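Local coordinates for protein glutamine cyclotransferase (Xanthomonas campestris, PDB 3MBR) that binds a calcium ion in its five-bladed beta-propeller and probably converts N-terminal glutamine of peptides into pyroglutamate, as a glutaminyl cyclase, at residues L33-G38 / F219-R224; S43-V48 / A93-R98; R76-T81 / D132-V137; F101-E106 / V125-D130; W108-D113 / L117-G122. The protein carries 1 engineered substitution. All coordinates share one frame; numbering follows the deposited sequence.

In the fold
Five antiparallel sheets arranged as blades make up the beta-propeller, and four of the five contacts bridge neighbouring blades. Interaction 1 joins the blade that begins with strand 23-29 to the closing blade, in which N-terminal strand 9-16 pairs with 227-233 and so shuts the ring. Interaction 2 joins the first of these to the blade beginning with strand 67-73, and interactions 3 and 4 join that one to the blade beginning with 109-112; interaction 5 is a hairpin inside the latter. Along the chain, interaction 1 encloses all the others, 2 and 3 cross, 4 nests inside 3, and 5 inside 4. The centres of 3, 4 and 5 lie 8 or 9 Å apart. Together the contacts link successive blades round the ring.

Interaction 1: residues L33-G38 / F219-R224; sequences LYESTG and FVTGKR
Glu35 OE2 is gripped by two groups, Thr23 OG1 and His17 NE2, and lies 4.2 Å from Thr221 CG2 across the contact. The glutamate is stretched out, with CG opposite its backbone N (chi1 -172°), and crosses Thr221 at about a right angle. The threonine hydroxyl is engaged elsewhere, since Thr221 OG1 pairs with Met227 O.

Between the strands themselves no direct hydrogen bond forms, and the CA atoms of Glu35 and Thr221 are 10.0 Å apart. Only two side-chain pairs touch across this distance, with Leu228 packing beside them. The second pair is apolar: Leu33 CD2 rests 4.4 Å from Phe219 CD2, meeting the ring obliquely.

At the far ends of 33-38 and 219-224 the link is made by solvent. One water accepts from Lys223 NZ and donates to Gly38 O, with its oxygen 2.8 Å from each. The Lys223 chain runs extended through its middle and turns at the last bond (chi4 -68°); NZ also meets the carboxylate of Glu24 in a salt bridge and the carbonyl O of Thr23.

All four residues in direct touch are buried. Strands of adjoining blades facing each other through side chains and one bridging water, with the Leu33 side chain about 9 Å from the bound calcium, are typical of the interior of a beta-propeller.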
# COMPACT_ATOMS: atom_id res chain seq x y z
N LEU A 33 -3.96 -11.22 5.69
CA LEU A 33 -3.68 -10.15 4.76
C LEU A 33 -4.91 -9.82 3.93
O LEU A 33 -5.76 -10.71 3.68
CB LEU A 33 -2.56 -10.56 3.77
CG LEU A 33 -1.21 -10.79 4.45
CD1 LEU A 33 -0.25 -11.62 3.57
CD2 LEU A 33 -0.64 -9.45 4.76
N TYR A 34 -5.04 -8.57 3.51
CA TYR A 34 -6.08 -8.17 2.58
C TYR A 34 -5.31 -7.52 1.44
O TYR A 34 -4.40 -6.68 1.67
CB TYR A 34 -7.00 -7.14 3.26
CG TYR A 34 -7.88 -7.81 4.26
CD1 TYR A 34 -7.38 -8.09 5.54
CD2 TYR A 34 -9.19 -8.24 3.92
CE1 TYR A 34 -8.15 -8.73 6.50
CE2 TYR A 34 -10.00 -8.87 4.94
CZ TYR A 34 -9.46 -9.12 6.20
OH TYR A 34 -10.25 -9.76 7.14
N GLU A 35 -5.65 -7.91 0.23
CA GLU A 35 -4.89 -7.51 -0.93
C GLU A 35 -5.79 -7.07 -2.08
O GLU A 35 -6.73 -7.83 -2.41
CB GLU A 35 -4.06 -8.71 -1.42
CG GLU A 35 -3.07 -8.36 -2.51
CD GLU A 35 -2.14 -9.55 -2.83
OE1 GLU A 35 -2.32 -10.67 -2.26
OE2 GLU A 35 -1.23 -9.35 -3.65
N SER A 36 -5.60 -5.90 -2.67
CA SER A 36 -6.34 -5.40 -3.83
C SER A 36 -5.63 -5.93 -5.07
O SER A 36 -4.38 -5.95 -5.09
CB SER A 36 -6.13 -3.76 -3.74
OG SER A 36 -6.94 -3.32 -4.84
N THR A 37 -6.32 -6.38 -6.08
CA THR A 37 -5.65 -6.83 -7.32
C THR A 37 -6.32 -6.10 -8.43
O THR A 37 -7.55 -6.06 -8.48
CB THR A 37 -5.62 -8.36 -7.44
OG1 THR A 37 -6.92 -8.94 -7.50
CG2 THR A 37 -4.91 -9.01 -6.31
N GLY A 38 -5.51 -5.55 -9.36
CA GLY A 38 -5.91 -4.49 -10.24
C GLY A 38 -5.91 -4.97 -11.61
O GLY A 38 -4.89 -5.37 -12.12
N PHE A 219 5.46 -6.66 6.06
CA PHE A 219 5.43 -7.55 4.92
C PHE A 219 5.43 -6.74 3.61
O PHE A 219 4.78 -5.69 3.52
CB PHE A 219 4.09 -8.33 4.94
CG PHE A 219 3.92 -9.17 6.20
CD1 PHE A 219 4.67 -10.33 6.42
CD2 PHE A 219 2.99 -8.77 7.15
CE1 PHE A 219 4.45 -11.09 7.57
CE2 PHE A 219 2.80 -9.52 8.27
CZ PHE A 219 3.53 -10.66 8.49
N VAL A 220 6.10 -7.27 2.59
CA VAL A 220 6.09 -6.64 1.30
C VAL A 220 5.83 -7.67 0.18
O VAL A 220 6.35 -8.82 0.26
CB VAL A 220 7.39 -5.85 0.98
CG1 VAL A 220 7.61 -4.76 1.99
CG2 VAL A 220 8.61 -6.70 0.97
N THR A 221 5.09 -7.31 -0.83
CA THR A 221 4.99 -8.14 -2.02
C THR A 221 4.66 -7.25 -3.21
O THR A 221 4.68 -6.01 -3.10
CB THR A 221 3.94 -9.26 -1.86
OG1 THR A 221 4.14 -10.24 -2.91
CG2 THR A 221 2.49 -8.81 -1.85
N GLY A 222 4.47 -7.83 -4.39
CA GLY A 222 4.20 -7.02 -5.57
C GLY A 222 3.54 -7.82 -6.66
O GLY A 222 3.17 -9.02 -6.45
N LYS A 223 3.30 -7.15 -7.78
CA LYS A 223 2.48 -7.71 -8.84
C LYS A 223 3.10 -8.97 -9.36
O LYS A 223 4.23 -9.00 -9.83
CB LYS A 223 2.34 -6.71 -10.00
CG LYS A 223 1.62 -5.41 -9.54
CD LYS A 223 1.27 -4.57 -10.81
CE LYS A 223 0.62 -3.27 -10.41
NZ LYS A 223 -0.65 -3.38 -9.85
N ARG A 224 2.35 -10.11 -9.25
CA ARG A 224 2.80 -11.40 -9.78
C ARG A 224 4.06 -11.95 -9.06
O ARG A 224 4.68 -12.91 -9.53
CB ARG A 224 3.04 -11.39 -11.30
CG ARG A 224 1.72 -10.95 -11.99
CD ARG A 224 1.60 -11.44 -13.33
NE ARG A 224 2.48 -10.74 -14.18
CZ ARG A 224 2.83 -11.26 -15.37
NH1 ARG A 224 2.34 -12.50 -15.80
NH2 ARG A 224 3.66 -10.60 -16.18
O HOH W 1 -2.33 -4.28 -11.89

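Interaction 2: residues S43-V48 / A93-R98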
# COMPACT_ATOMS: atom_id res chain seq x y z
N SER A 43 -11.05 -7.28 -11.29
CA SER A 43 -10.41 -6.63 -10.19
C SER A 43 -11.04 -7.15 -8.92
O SER A 43 -12.25 -7.30 -8.85
CB SER A 43 -10.84 -5.24 -10.43
OG SER A 43 -10.05 -4.45 -9.78
N SER A 44 -10.26 -7.33 -7.86
CA SER A 44 -10.78 -7.99 -6.68
C SER A 44 -10.17 -7.45 -5.43
O SER A 44 -9.10 -6.81 -5.43
CB SER A 44 -10.44 -9.53 -6.73
OG SER A 44 -9.12 -9.89 -6.39
N VAL A 45 -10.80 -7.76 -4.31
CA VAL A 45 -10.20 -7.60 -2.98
C VAL A 45 -10.16 -8.98 -2.36
O VAL A 45 -11.20 -9.68 -2.34
CB VAL A 45 -11.08 -6.70 -2.12
CG1 VAL A 45 -10.50 -6.54 -0.75
CG2 VAL A 45 -11.12 -5.27 -2.78
N ARG A 46 -9.01 -9.39 -1.88
CA ARG A 46 -8.82 -10.79 -1.43
C ARG A 46 -8.48 -10.76 0.05
O ARG A 46 -7.68 -9.92 0.48
CB ARG A 46 -7.61 -11.45 -2.09
CG ARG A 46 -7.71 -11.53 -3.63
CD ARG A 46 -6.36 -11.99 -4.16
NE ARG A 46 -6.44 -12.13 -5.59
CZ ARG A 46 -5.65 -12.98 -6.27
NH1 ARG A 46 -4.67 -13.66 -5.62
NH2 ARG A 46 -5.80 -13.11 -7.58
N LYS A 47 -9.05 -11.69 0.82
CA LYS A 47 -8.60 -11.96 2.18
C LYS A 47 -7.73 -13.20 2.08
O LYS A 47 -8.21 -14.22 1.57
CB LYS A 47 -9.78 -12.23 3.09
CG LYS A 47 -9.34 -12.60 4.52
CD LYS A 47 -10.65 -12.96 5.34
CE LYS A 47 -10.39 -13.32 6.70
NZ LYS A 47 -11.70 -13.76 7.33
N VAL A 48 -6.51 -13.11 2.55
CA VAL A 48 -5.46 -14.12 2.25
C VAL A 48 -4.84 -14.64 3.51
O VAL A 48 -4.56 -13.91 4.45
CB VAL A 48 -4.40 -13.54 1.27
CG1 VAL A 48 -3.28 -14.55 0.98
CG2 VAL A 48 -5.03 -12.97 0.01
N ALA A 93 -16.10 -7.78 7.28
CA ALA A 93 -16.36 -9.20 7.52
C ALA A 93 -16.87 -9.95 6.31
O ALA A 93 -16.43 -11.09 6.06
CB ALA A 93 -17.38 -9.34 8.66
N THR A 94 -17.88 -9.37 5.62
CA THR A 94 -18.47 -10.05 4.47
C THR A 94 -17.88 -9.67 3.10
O THR A 94 -18.22 -10.28 2.08
CB THR A 94 -19.98 -9.75 4.34
OG1 THR A 94 -20.16 -8.34 4.26
CG2 THR A 94 -20.87 -10.25 5.53
N LEU A 95 -17.01 -8.66 3.08
CA LEU A 95 -16.47 -8.03 1.84
C LEU A 95 -17.60 -7.68 0.87
O LEU A 95 -17.52 -7.99 -0.35
CB LEU A 95 -15.42 -8.90 1.15
CG LEU A 95 -14.18 -9.14 1.98
CD1 LEU A 95 -13.17 -10.04 1.14
CD2 LEU A 95 -13.52 -7.82 2.26
N THR A 96 -18.69 -7.13 1.36
CA THR A 96 -19.77 -6.72 0.49
C THR A 96 -19.76 -5.19 0.46
O THR A 96 -19.53 -4.52 1.49
CB THR A 96 -21.09 -7.28 0.97
OG1 THR A 96 -21.26 -6.95 2.32
CG2 THR A 96 -21.13 -8.76 0.89
N PRO A 97 -19.94 -4.60 -0.70
CA PRO A 97 -19.94 -3.17 -0.80
C PRO A 97 -21.14 -2.54 -0.08
O PRO A 97 -22.31 -3.01 -0.15
CB PRO A 97 -20.01 -2.90 -2.35
CG PRO A 97 -20.61 -4.18 -2.89
CD PRO A 97 -20.06 -5.27 -2.01
N ARG A 98 -20.83 -1.45 0.62
CA ARG A 98 -21.85 -0.75 1.44
C ARG A 98 -22.05 0.69 1.13
O ARG A 98 -23.11 1.23 1.37
CB ARG A 98 -21.40 -0.78 2.91
CG ARG A 98 -21.45 -2.17 3.49
CD ARG A 98 -22.78 -2.87 3.16
NE ARG A 98 -23.19 -3.77 4.22
CZ ARG A 98 -22.90 -5.06 4.23
NH1 ARG A 98 -22.20 -5.54 3.23
NH2 ARG A 98 -23.27 -5.87 5.22
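No flat side-chain group lies between Leu95 and its partners Val45 and Lys47. Arg46, whose CB points away from 93-98, has Ser44 OG at the guanidinium edge, in its plane, and its NH1 and NH2 go to Asp18 and Thr20.

The contact is carried instead by the branched end of Leu95. CD1 lies 4.0 Å from the carbonyl O of Val45 and 4.5 Å from Lys47 CB, while CD2 is 4.5 Å from Val45 CG1, so one methyl spans two alternate residues of the strand and the other meets the valine. With CG opposite the carbonyl carbon (chi1 -63°), Leu95 projects from a left-handed backbone position (phi 49°) in the turn that leads into strand 96-102. No hydrogen bond crosses, and just 112 Å² is buried in all.

Leu77 touches both Val45 and Leu95, and Tyr90 also packs on Val45. Such packing of a turn leucine against the third strand of the preceding blade is part of the blade-to-blade interface of this five-bladed beta-propeller.

Interaction 3: residues R76-T81 / D132-V137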
# COMPACT_ATOMS: atom_id res chain seq x y z
N ARG A 76 -14.78 -1.52 8.50
CA ARG A 76 -14.85 -1.22 7.06
C ARG A 76 -13.53 -1.45 6.32
O ARG A 76 -12.45 -1.29 6.89
CB ARG A 76 -15.28 0.27 6.81
CG ARG A 76 -16.61 0.50 7.53
CD ARG A 76 -17.27 1.76 7.36
NE ARG A 76 -16.58 2.98 7.72
CZ ARG A 76 -16.51 3.55 8.94
NH1 ARG A 76 -16.95 2.96 10.04
NH2 ARG A 76 -15.92 4.73 9.05
N LEU A 77 -13.67 -1.74 5.03
CA LEU A 77 -12.54 -1.76 4.09
C LEU A 77 -12.77 -0.70 3.07
O LEU A 77 -13.82 -0.67 2.42
CB LEU A 77 -12.35 -3.15 3.49
CG LEU A 77 -11.09 -3.40 2.71
CD1 LEU A 77 -10.93 -4.89 2.62
CD2 LEU A 77 -11.12 -2.82 1.35
N ILE A 78 -11.85 0.24 2.97
CA ILE A 78 -12.02 1.40 2.03
C ILE A 78 -11.08 1.20 0.86
O ILE A 78 -9.92 0.88 1.07
CB ILE A 78 -11.75 2.74 2.82
CG1 ILE A 78 -12.72 2.83 4.01
CG2 ILE A 78 -11.85 3.91 1.88
CD1 ILE A 78 -12.47 3.86 4.99
N GLN A 79 -11.60 1.42 -0.35
CA GLN A 79 -10.78 1.19 -1.53
C GLN A 79 -10.90 2.33 -2.52
O GLN A 79 -11.99 2.87 -2.73
CB GLN A 79 -11.27 -0.10 -2.20
CG GLN A 79 -10.43 -0.48 -3.45
CD GLN A 79 -10.81 -1.76 -4.07
OE1 GLN A 79 -11.97 -2.13 -4.11
NE2 GLN A 79 -9.82 -2.49 -4.59
N LEU A 80 -9.80 2.67 -3.20
CA LEU A 80 -9.76 3.64 -4.30
C LEU A 80 -9.86 2.92 -5.62
O LEU A 80 -9.75 1.70 -5.69
CB LEU A 80 -8.49 4.50 -4.26
CG LEU A 80 -8.18 5.14 -2.93
CD1 LEU A 80 -6.78 5.79 -3.01
CD2 LEU A 80 -9.24 6.18 -2.59
N THR A 81 -10.13 3.69 -6.69
CA THR A 81 -10.03 3.12 -8.01
C THR A 81 -9.00 3.89 -8.78
O THR A 81 -8.70 5.08 -8.48
CB THR A 81 -11.37 3.19 -8.77
OG1 THR A 81 -11.79 4.57 -8.87
CG2 THR A 81 -12.44 2.31 -8.18
N ASP A 132 -14.73 8.81 8.43
CA ASP A 132 -16.20 8.62 8.25
C ASP A 132 -16.78 9.30 7.06
O ASP A 132 -17.74 8.80 6.47
CB ASP A 132 -16.97 9.09 9.47
CG ASP A 132 -16.83 8.13 10.69
OD1 ASP A 132 -17.39 8.55 11.75
OD2 ASP A 132 -16.29 7.01 10.59
N THR A 133 -16.32 10.50 6.75
CA THR A 133 -16.92 11.22 5.65
C THR A 133 -16.08 11.15 4.40
O THR A 133 -16.54 11.54 3.35
CB THR A 133 -17.05 12.71 5.93
OG1 THR A 133 -15.75 13.25 6.21
CG2 THR A 133 -17.99 12.94 7.16
N LEU A 134 -14.81 10.70 4.52
CA LEU A 134 -13.89 10.77 3.41
C LEU A 134 -13.54 12.13 2.93
O LEU A 134 -12.84 12.27 1.92
CB LEU A 134 -14.26 9.84 2.26
CG LEU A 134 -14.17 8.45 2.95
CD1 LEU A 134 -15.32 7.57 2.86
CD2 LEU A 134 -12.90 7.80 3.02
N GLN A 135 -13.92 13.15 3.70
CA GLN A 135 -13.54 14.50 3.30
C GLN A 135 -12.08 14.77 3.59
O GLN A 135 -11.55 14.27 4.60
CB GLN A 135 -14.38 15.52 4.12
CG GLN A 135 -15.83 15.40 3.75
CD GLN A 135 -16.65 16.35 4.70
OE1 GLN A 135 -16.09 17.33 5.24
NE2 GLN A 135 -17.91 16.05 4.90
N GLN A 136 -11.41 15.53 2.72
CA GLN A 136 -10.05 15.89 2.99
C GLN A 136 -9.92 16.94 4.10
O GLN A 136 -10.56 18.01 4.05
CB GLN A 136 -9.36 16.37 1.72
CG GLN A 136 -7.88 16.79 1.98
CD GLN A 136 -7.09 16.93 0.69
OE1 GLN A 136 -7.60 16.63 -0.40
NE2 GLN A 136 -5.85 17.38 0.81
N VAL A 137 -9.10 16.68 5.10
CA VAL A 137 -8.90 17.60 6.24
C VAL A 137 -7.47 18.11 6.40
O VAL A 137 -7.19 18.99 7.20
CB VAL A 137 -9.42 16.98 7.58
CG1 VAL A 137 -10.94 16.69 7.45
CG2 VAL A 137 -8.70 15.71 7.93
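Two neighbouring blades of the propeller meet where Arg76 and Ile78, on strand 76-81, face Asp132 and Leu134 in the turn between strands 125-129 and 136-144. The polar end of this interface is a salt bridge made by one nitrogen and one oxygen: Arg76 NH2 donates to Asp132 OD2 at 2.8 Å. It is not a flat, two-toothed pairing. The N-H...O angle is 133°, and the guanidinium and carboxylate planes are turned 52° apart. The oxygen is met on its anti side, somewhat out of the carboxylate plane, and is itself tilted from the guanidinium plane. A bend in the arginine (chi3 -57°) carries the guanidinium across to the aspartate, whose CB points away from strand 76-81 although its carboxylate swings back. Asp132 is exposed and Arg76 partly so, which places the pair near the surface.

Deeper in, the contact becomes apolar. Ile78 CG2 and Leu134 CD2 are 4.2 Å apart, the two side chains running alongside each other and pointing opposite ways. Around Leu134 the chain forms an ST turn: Thr133 OG1 accepts from Gln135 N at 3.1 Å; Asp130 also bonds that hydroxyl.

Leu117, on strand 117-120, touches both Ile78 and Leu134 and extends the hydrophobic seam inward. On its own sheet Ile78 packs against Val71 and Trp73 of strand 67-73, while Leu80 reaches Met119 of the next blade.

Interaction 4: residues F101-E106 / V125-D130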
# COMPACT_ATOMS: atom_id res chain seq x y z
N PHE A 101 -18.03 6.65 -2.78
CA PHE A 101 -17.71 8.06 -2.57
C PHE A 101 -16.91 8.51 -3.80
O PHE A 101 -16.51 7.66 -4.62
CB PHE A 101 -16.92 8.31 -1.26
CG PHE A 101 -15.58 7.57 -1.15
CD1 PHE A 101 -14.37 8.18 -1.49
CD2 PHE A 101 -15.53 6.26 -0.71
CE1 PHE A 101 -13.12 7.47 -1.35
CE2 PHE A 101 -14.35 5.59 -0.57
CZ PHE A 101 -13.13 6.21 -0.88
N ARG A 102 -16.75 9.83 -3.96
CA ARG A 102 -16.05 10.38 -5.13
C ARG A 102 -14.99 11.30 -4.67
O ARG A 102 -15.12 11.94 -3.62
CB ARG A 102 -17.01 11.13 -6.05
CG ARG A 102 -17.47 10.27 -7.23
CD ARG A 102 -18.15 11.19 -8.29
NE ARG A 102 -19.26 10.61 -9.06
CZ ARG A 102 -19.85 9.42 -8.88
NH1 ARG A 102 -19.46 8.58 -7.91
NH2 ARG A 102 -20.86 9.06 -9.68
N TYR A 103 -13.88 11.35 -5.40
CA TYR A 103 -12.80 12.23 -5.04
C TYR A 103 -12.16 12.83 -6.30
O TYR A 103 -12.27 12.26 -7.40
CB TYR A 103 -11.74 11.49 -4.20
CG TYR A 103 -11.32 10.17 -4.84
CD1 TYR A 103 -10.34 10.14 -5.87
CD2 TYR A 103 -11.89 8.97 -4.45
CE1 TYR A 103 -9.93 8.93 -6.49
CE2 TYR A 103 -11.50 7.77 -5.07
CZ TYR A 103 -10.52 7.76 -6.05
OH TYR A 103 -10.15 6.58 -6.63
N PRO A 104 -11.53 14.02 -6.16
CA PRO A 104 -10.79 14.55 -7.29
C PRO A 104 -9.47 13.80 -7.64
O PRO A 104 -8.76 13.38 -6.72
CB PRO A 104 -10.48 15.98 -6.85
CG PRO A 104 -10.49 15.99 -5.40
CD PRO A 104 -11.36 14.84 -4.94
N GLY A 105 -9.17 13.62 -8.93
CA GLY A 105 -7.88 12.97 -9.34
C GLY A 105 -7.86 11.44 -9.37
O GLY A 105 -8.93 10.79 -9.44
N GLU A 106 -6.65 10.85 -9.30
CA GLU A 106 -6.43 9.43 -9.47
C GLU A 106 -6.28 8.84 -8.06
O GLU A 106 -5.89 9.53 -7.15
CB GLU A 106 -5.14 9.17 -10.29
CG GLU A 106 -5.32 9.44 -11.82
CD GLU A 106 -4.15 9.01 -12.69
OE1 GLU A 106 -3.10 8.49 -12.16
OE2 GLU A 106 -4.27 9.21 -13.94
N VAL A 125 1.84 15.23 -3.02
CA VAL A 125 1.00 15.72 -1.90
C VAL A 125 0.08 14.56 -1.43
O VAL A 125 -0.85 14.15 -2.18
CB VAL A 125 0.16 16.89 -2.37
CG1 VAL A 125 -0.80 17.34 -1.27
CG2 VAL A 125 1.07 18.00 -2.79
N ILE A 126 0.37 13.99 -0.26
CA ILE A 126 -0.53 13.00 0.36
C ILE A 126 -1.71 13.71 1.07
O ILE A 126 -1.52 14.67 1.86
CB ILE A 126 0.25 12.24 1.43
CG1 ILE A 126 1.44 11.46 0.83
CG2 ILE A 126 -0.64 11.32 2.28
CD1 ILE A 126 2.27 10.92 1.79
N ARG A 127 -2.90 13.22 0.77
CA ARG A 127 -4.15 13.78 1.35
C ARG A 127 -4.44 13.08 2.68
O ARG A 127 -4.41 11.85 2.81
CB ARG A 127 -5.31 13.59 0.39
CG ARG A 127 -5.05 14.01 -1.10
CD ARG A 127 -6.25 13.65 -2.01
NE ARG A 127 -6.02 13.84 -3.46
CZ ARG A 127 -6.88 13.60 -4.46
NH1 ARG A 127 -8.16 13.25 -4.26
NH2 ARG A 127 -6.47 13.78 -5.74
N LYS A 128 -4.84 13.88 3.67
CA LYS A 128 -5.27 13.31 4.97
C LYS A 128 -6.80 13.41 5.00
O LYS A 128 -7.36 14.51 4.83
CB LYS A 128 -4.60 14.10 6.07
CG LYS A 128 -4.71 13.58 7.48
CD LYS A 128 -3.83 14.52 8.41
CE LYS A 128 -3.69 14.06 9.84
NZ LYS A 128 -3.31 15.22 10.78
N LEU A 129 -7.47 12.27 5.20
CA LEU A 129 -8.93 12.22 5.06
C LEU A 129 -9.60 11.85 6.35
O LEU A 129 -9.07 11.05 7.14
CB LEU A 129 -9.31 11.16 4.01
CG LEU A 129 -8.62 11.20 2.62
CD1 LEU A 129 -9.16 10.04 1.76
CD2 LEU A 129 -8.84 12.52 1.92
N ASP A 130 -10.80 12.43 6.58
CA ASP A 130 -11.58 12.01 7.65
C ASP A 130 -12.16 10.59 7.35
O ASP A 130 -12.76 10.44 6.29
CB ASP A 130 -12.76 13.05 7.79
CG ASP A 130 -13.73 12.62 8.85
OD1 ASP A 130 -14.92 12.41 8.52
OD2 ASP A 130 -13.26 12.50 10.02
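Arg127 reaches Pro104 O with an almost fully extended chain: CG stands opposite its own carbonyl carbon (chi1 -48°), and the remaining bonds run straight as far as the guanidinium. That shape projects the flat group end-on, and NH1 and NH2 both donate to Pro104 O, each at 2.5 Å. Both bonds are unusually short and bent, so the fork looks tight and its exact geometry is less certain. The oxygen lies close to the guanidinium plane; NH1 lies in the carbonyl plane while NH2 stands above it.

Around this fork, Pro104 CD comes within 3.6 Å of NH1, and Gly105 CA lies 4.0 Å from NH2 at the guanidinium edge. Tyr103 has its ring lodged between its backbone N and carbonyl carbon (chi1 50°), turned 73° from the guanidinium; its hydroxyl bonds Thr81 N in its own blade.

Arg127 NH2 also forms a salt bridge with Asp121. The cation thus ties the loop after strand 96-102 to the next blade, and it probably polarises the Pro104 carbonyl.

Interaction 5: residues W108-D113 / L117-G122; sequences WALTSD and LYMSDG
This is a beta hairpin, the two innermost strands (109-112 and 117-120) of one propeller blade, antiparallel with axes at 161°. Thr111 and Tyr118 form a hydrogen-bonded pair, each N to the other's O at 2.9 Å. Toward the other end lies a classic beta bulge: Trp108 N and Ala109 N both donate to Ser120 O, at 3.0 and 3.3 Å.

On the face bearing Leu110 and Met119, Leu110 CD2 packs 3.7 Å from Met119 CB, and the two side chains meet Leu80 of the preceding blade. The other face carries Thr111, whose side chain is about 5 Å from the bound calcium and whose hydroxyl bonds Trp157 N.

Beyond the strands, Gly122 CA sits over the Trp108 six-membered ring, 3.4 Å from its centroid and 11° off the normal, a CH-pi contact. At the turn, Asp113 CG lies between its backbone N and carbonyl carbon (chi1 64°), which brings OD2 to Tyr118 OH; the hydroxyl donates at 2.6 Å, reaching OD2 from above the carboxylate plane.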
# COMPACT_ATOMS: atom_id res chain seq x y z
N TRP A 108 -4.39 6.15 -5.94
CA TRP A 108 -3.28 5.20 -5.96
C TRP A 108 -3.22 4.33 -4.73
O TRP A 108 -3.39 3.12 -4.88
CB TRP A 108 -1.95 5.97 -6.17
CG TRP A 108 -1.75 6.48 -7.59
CD1 TRP A 108 -2.67 7.07 -8.38
CD2 TRP A 108 -0.53 6.54 -8.27
NE1 TRP A 108 -2.07 7.47 -9.59
CE2 TRP A 108 -0.75 7.12 -9.54
CE3 TRP A 108 0.75 6.13 -7.96
CZ2 TRP A 108 0.27 7.31 -10.48
CZ3 TRP A 108 1.79 6.30 -8.94
CH2 TRP A 108 1.55 6.93 -10.16
N ALA A 109 -3.03 4.92 -3.55
CA ALA A 109 -2.85 4.08 -2.36
C ALA A 109 -3.47 4.75 -1.12
O ALA A 109 -3.69 5.97 -1.11
CB ALA A 109 -1.43 3.67 -2.15
N LEU A 110 -3.70 3.93 -0.09
CA LEU A 110 -4.28 4.42 1.17
C LEU A 110 -3.59 3.79 2.32
O LEU A 110 -3.18 2.63 2.18
CB LEU A 110 -5.79 3.98 1.31
CG LEU A 110 -6.80 4.69 0.50
CD1 LEU A 110 -8.17 3.99 0.61
CD2 LEU A 110 -6.92 6.19 0.97
N THR A 111 -3.54 4.45 3.47
CA THR A 111 -3.27 3.77 4.72
C THR A 111 -3.98 4.58 5.81
O THR A 111 -4.75 5.48 5.47
CB THR A 111 -1.76 3.58 4.99
OG1 THR A 111 -1.62 2.74 6.15
CG2 THR A 111 -1.00 4.90 5.23
N SER A 112 -3.74 4.28 7.08
CA SER A 112 -4.37 5.06 8.17
C SER A 112 -3.52 5.01 9.37
O SER A 112 -2.76 4.03 9.60
CB SER A 112 -5.72 4.50 8.42
OG SER A 112 -5.66 3.23 9.05
N ASP A 113 -3.66 6.04 10.19
CA ASP A 113 -3.10 5.98 11.58
C ASP A 113 -4.30 5.76 12.50
O ASP A 113 -5.27 5.08 12.08
CB ASP A 113 -2.28 7.22 11.94
CG ASP A 113 -3.08 8.48 11.96
OD1 ASP A 113 -4.33 8.46 11.81
OD2 ASP A 113 -2.45 9.55 12.10
N LEU A 117 -7.19 8.76 7.50
CA LEU A 117 -6.63 8.01 6.38
C LEU A 117 -5.65 8.90 5.67
O LEU A 117 -5.74 10.13 5.76
CB LEU A 117 -7.75 7.66 5.35
CG LEU A 117 -9.00 7.04 5.93
CD1 LEU A 117 -9.91 6.73 4.75
CD2 LEU A 117 -8.75 5.82 6.80
N TYR A 118 -4.70 8.29 4.98
CA TYR A 118 -3.67 8.97 4.15
C TYR A 118 -3.75 8.40 2.76
O TYR A 118 -3.76 7.21 2.58
CB TYR A 118 -2.26 8.76 4.78
CG TYR A 118 -2.18 9.35 6.15
CD1 TYR A 118 -2.56 8.61 7.27
CD2 TYR A 118 -1.72 10.63 6.32
CE1 TYR A 118 -2.55 9.19 8.58
CE2 TYR A 118 -1.64 11.19 7.57
CZ TYR A 118 -2.06 10.47 8.71
OH TYR A 118 -1.97 11.05 10.00
N MET A 119 -3.92 9.29 1.79
CA MET A 119 -4.12 8.86 0.39
C MET A 119 -3.01 9.45 -0.52
O MET A 119 -2.71 10.64 -0.54
CB MET A 119 -5.47 9.47 -0.08
CG MET A 119 -5.76 9.20 -1.48
SD MET A 119 -7.40 9.77 -2.00
CE MET A 119 -7.29 9.84 -3.83
N SER A 120 -2.44 8.56 -1.32
CA SER A 120 -1.55 8.92 -2.46
C SER A 120 -2.41 9.04 -3.76
O SER A 120 -3.23 8.17 -4.05
CB SER A 120 -0.49 7.82 -2.70
OG SER A 120 0.15 8.14 -4.00
N ASP A 121 -2.11 10.01 -4.65
CA ASP A 121 -2.85 10.22 -5.92
C ASP A 121 -1.83 10.31 -7.08
O ASP A 121 -2.12 10.82 -8.18
CB ASP A 121 -3.73 11.46 -5.81
CG ASP A 121 -2.91 12.74 -5.58
OD1 ASP A 121 -1.66 12.70 -5.52
OD2 ASP A 121 -3.50 13.78 -5.49
N GLY A 122 -0.63 9.80 -6.80
CA GLY A 122 0.50 9.83 -7.81
C GLY A 122 1.34 11.10 -7.74
O GLY A 122 2.42 11.19 -8.39